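Local coordinates for protein alpha-1,2-mannosidase (Trichoderma reesei, PDB 1HCU) that probably trims terminal alpha-1,2-linked mannose residues from high-mannose N-glycans, as a calcium-dependent glycosyl hydrolase of family 47, at residues P352-V358 / F381-Y387. Residues are numbered along the deposited sequence; the frame is centred on the assembly and turned at random.
Sequences PEGFAWV and FWVTAPY
Trp382 lays its indole along the backbone of Ala356 and Trp357: Ala356 O sits 3.3 Å above the ring plane near the rim, Ala356 CB reaches CE2, and Val358 CG2 meets the edge at CZ3 (3.8 Å). With CG between its own N and carbonyl carbon (chi1 65°), the indole is turned back over the neighbouring chain at Ala356 and Trp357. Replacing the indole by an alanine side chain is likely to leave the Ala356-Trp357 backbone uncovered on this side and take away the ring edge that Val358 CG2 rests against. Ala356 and Trp382 form an antiparallel hydrogen-bonded pair, Ala356 N to Trp382 O at 2.8 Å. On the face that carries Phe355 and Val383, Phe355 CB packs against Phe381 CD1 (3.7 Å), the two rings oblique at 68°, and Val383 CG1 meets Pro352 CB. Register slips at a classic beta bulge: Thr384 N and Ala385 N both bond Gly354 O from the same side of its carbonyl plane. Past it, Glu353 CB lies over the Tyr387 ring, 4.1 Å from its centroid. Glu353, one of two predicted proton donors, has OE2 in a salt bridge with Arg391. Strand 354-356 runs between 382-383 and 300-306 in an antiparallel sheet; helix 326-344 packs on Pro352, Phe355 and Phe381 through Thr342.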
loop_
_atom_site.group_PDB
_atom_site.type_symbol
_atom_site.label_atom_id
_atom_site.label_comp_id
_atom_site.label_asym_id
_atom_site.label_seq_id
_atom_site.Cartn_x
_atom_site.Cartn_y
_atom_site.Cartn_z
ATOM N N PRO A 352 10.526 7.416 10.770
ATOM C CA PRO A 352 9.473 8.334 11.217
ATOM C C PRO A 352 8.307 8.405 10.235
ATOM O O PRO A 352 8.447 8.045 9.072
ATOM C CB PRO A 352 10.208 9.666 11.336
ATOM C CG PRO A 352 11.200 9.587 10.216
ATOM C CD PRO A 352 11.716 8.161 10.315
ATOM N N GLU A 353 7.162 8.869 10.721
ATOM C CA GLU A 353 5.954 8.999 9.910
ATOM C C GLU A 353 6.127 10.149 8.928
ATOM O O GLU A 353 5.709 10.079 7.768
ATOM C CB GLU A 353 4.767 9.278 10.823
ATOM C CG GLU A 353 3.588 8.387 10.572
ATOM C CD GLU A 353 2.798 8.834 9.390
ATOM O OE1 GLU A 353 2.721 10.061 9.196
ATOM O OE2 GLU A 353 2.246 7.983 8.672
ATOM N N GLY A 354 6.751 11.211 9.419
ATOM C CA GLY A 354 7.007 12.374 8.604
ATOM C C GLY A 354 8.362 12.946 8.964
ATOM O O GLY A 354 8.723 12.981 10.142
ATOM N N PHE A 355 9.115 13.375 7.955
ATOM C CA PHE A 355 10.430 13.960 8.168
ATOM C C PHE A 355 10.691 15.029 7.115
ATOM O O PHE A 355 10.018 15.073 6.084
ATOM C CB PHE A 355 11.529 12.880 8.127
ATOM C CG PHE A 355 11.679 12.200 6.787
ATOM C CD1 PHE A 355 12.531 12.713 5.813
ATOM C CD2 PHE A 355 10.956 11.043 6.502
ATOM C CE1 PHE A 355 12.666 12.083 4.575
ATOM C CE2 PHE A 355 11.084 10.407 5.265
ATOM C CZ PHE A 355 11.941 10.927 4.300
ATOM N N ALA A 356 11.669 15.891 7.379
ATOM C CA ALA A 356 11.991 16.968 6.447
ATOM C C ALA A 356 13.490 17.282 6.385
ATOM O O ALA A 356 14.273 16.809 7.204
ATOM C CB ALA A 356 11.206 18.221 6.825
ATOM N N TRP A 357 13.883 18.085 5.407
ATOM C CA TRP A 357 15.287 18.428 5.257
ATOM C C TRP A 357 15.421 19.771 4.556
ATOM O O TRP A 357 14.430 20.469 4.341
ATOM C CB TRP A 357 16.000 17.329 4.459
ATOM C CG TRP A 357 15.448 17.134 3.071
ATOM C CD1 TRP A 357 15.960 17.632 1.908
ATOM C CD2 TRP A 357 14.249 16.430 2.709
ATOM N NE1 TRP A 357 15.158 17.286 0.847
ATOM C CE2 TRP A 357 14.101 16.548 1.310
ATOM C CE3 TRP A 357 13.285 15.711 3.432
ATOM C CZ2 TRP A 357 13.027 15.976 0.617
ATOM C CZ3 TRP A 357 12.211 15.140 2.737
ATOM C CH2 TRP A 357 12.094 15.278 1.349
ATOM N N VAL A 358 16.651 20.142 4.225
ATOM C CA VAL A 358 16.901 21.388 3.521
ATOM C C VAL A 358 17.363 20.990 2.122
ATOM O O VAL A 358 18.353 20.269 1.976
ATOM C CB VAL A 358 18.009 22.215 4.207
ATOM C CG1 VAL A 358 18.213 23.521 3.461
ATOM C CG2 VAL A 358 17.641 22.498 5.662
ATOM N N PHE A 381 18.214 14.533 7.895
ATOM C CA PHE A 381 16.782 14.822 7.966
ATOM C C PHE A 381 16.374 15.042 9.416
ATOM O O PHE A 381 17.121 14.704 10.332
ATOM C CB PHE A 381 15.981 13.642 7.377
ATOM C CG PHE A 381 15.982 12.395 8.250
ATOM C CD1 PHE A 381 14.980 12.187 9.197
ATOM C CD2 PHE A 381 16.993 11.444 8.132
ATOM C CE1 PHE A 381 14.983 11.044 10.019
ATOM C CE2 PHE A 381 17.012 10.305 8.942
ATOM C CZ PHE A 381 16.004 10.102 9.890
ATOM N N TRP A 382 15.215 15.646 9.634
ATOM C CA TRP A 382 14.720 15.796 10.992
ATOM C C TRP A 382 13.285 15.289 10.997
ATOM O O TRP A 382 12.623 15.249 9.957
ATOM C CB TRP A 382 14.829 17.240 11.493
ATOM C CG TRP A 382 14.005 18.244 10.803
ATOM C CD1 TRP A 382 12.711 18.577 11.078
ATOM C CD2 TRP A 382 14.435 19.120 9.759
ATOM N NE1 TRP A 382 12.308 19.614 10.276
ATOM C CE2 TRP A 382 13.344 19.971 9.455
ATOM C CE3 TRP A 382 15.637 19.274 9.054
ATOM C CZ2 TRP A 382 13.417 20.963 8.473
ATOM C CZ3 TRP A 382 15.715 20.259 8.078
ATOM C CH2 TRP A 382 14.608 21.094 7.796
ATOM N N VAL A 383 12.817 14.872 12.165
ATOM C CA VAL A 383 11.478 14.317 12.304
ATOM C C VAL A 383 10.409 15.362 12.543
ATOM O O VAL A 383 10.583 16.259 13.362
ATOM C CB VAL A 383 11.420 13.312 13.472
ATOM C CG1 VAL A 383 10.074 12.598 13.484
ATOM C CG2 VAL A 383 12.565 12.321 13.356
ATOM N N THR A 384 9.297 15.221 11.828
ATOM C CA THR A 384 8.164 16.128 11.957
ATOM C C THR A 384 6.971 15.360 12.543
ATOM O O THR A 384 6.096 15.943 13.182
ATOM C CB THR A 384 7.762 16.731 10.585
ATOM O OG1 THR A 384 7.490 15.677 9.660
ATOM C CG2 THR A 384 8.884 17.610 10.023
ATOM N N ALA A 385 6.950 14.047 12.316
ATOM C CA ALA A 385 5.889 13.173 12.816
ATOM C C ALA A 385 6.611 11.920 13.286
ATOM O O ALA A 385 6.920 11.034 12.490
ATOM C CB ALA A 385 4.910 12.838 11.704
ATOM N N PRO A 386 6.877 11.833 14.596
ATOM C CA PRO A 386 7.579 10.739 15.277
ATOM C C PRO A 386 6.963 9.354 15.380
ATOM O O PRO A 386 7.692 8.368 15.510
ATOM C CB PRO A 386 7.865 11.332 16.655
ATOM C CG PRO A 386 6.646 12.175 16.898
ATOM C CD PRO A 386 6.432 12.858 15.565
ATOM N N TYR A 387 5.642 9.251 15.325
ATOM C CA TYR A 387 5.034 7.935 15.470
ATOM C C TYR A 387 5.233 6.962 14.315
ATOM O O TYR A 387 5.654 7.333 13.214
ATOM C CB TYR A 387 3.538 8.068 15.776
ATOM C CG TYR A 387 2.770 8.918 14.798
ATOM C CD1 TYR A 387 2.698 10.308 14.946
ATOM C CD2 TYR A 387 2.122 8.337 13.710
ATOM C CE1 TYR A 387 1.994 11.097 14.026
ATOM C CE2 TYR A 387 1.421 9.114 12.788
ATOM C CZ TYR A 387 1.365 10.485 12.952
ATOM O OH TYR A 387 0.694 11.235 12.023
#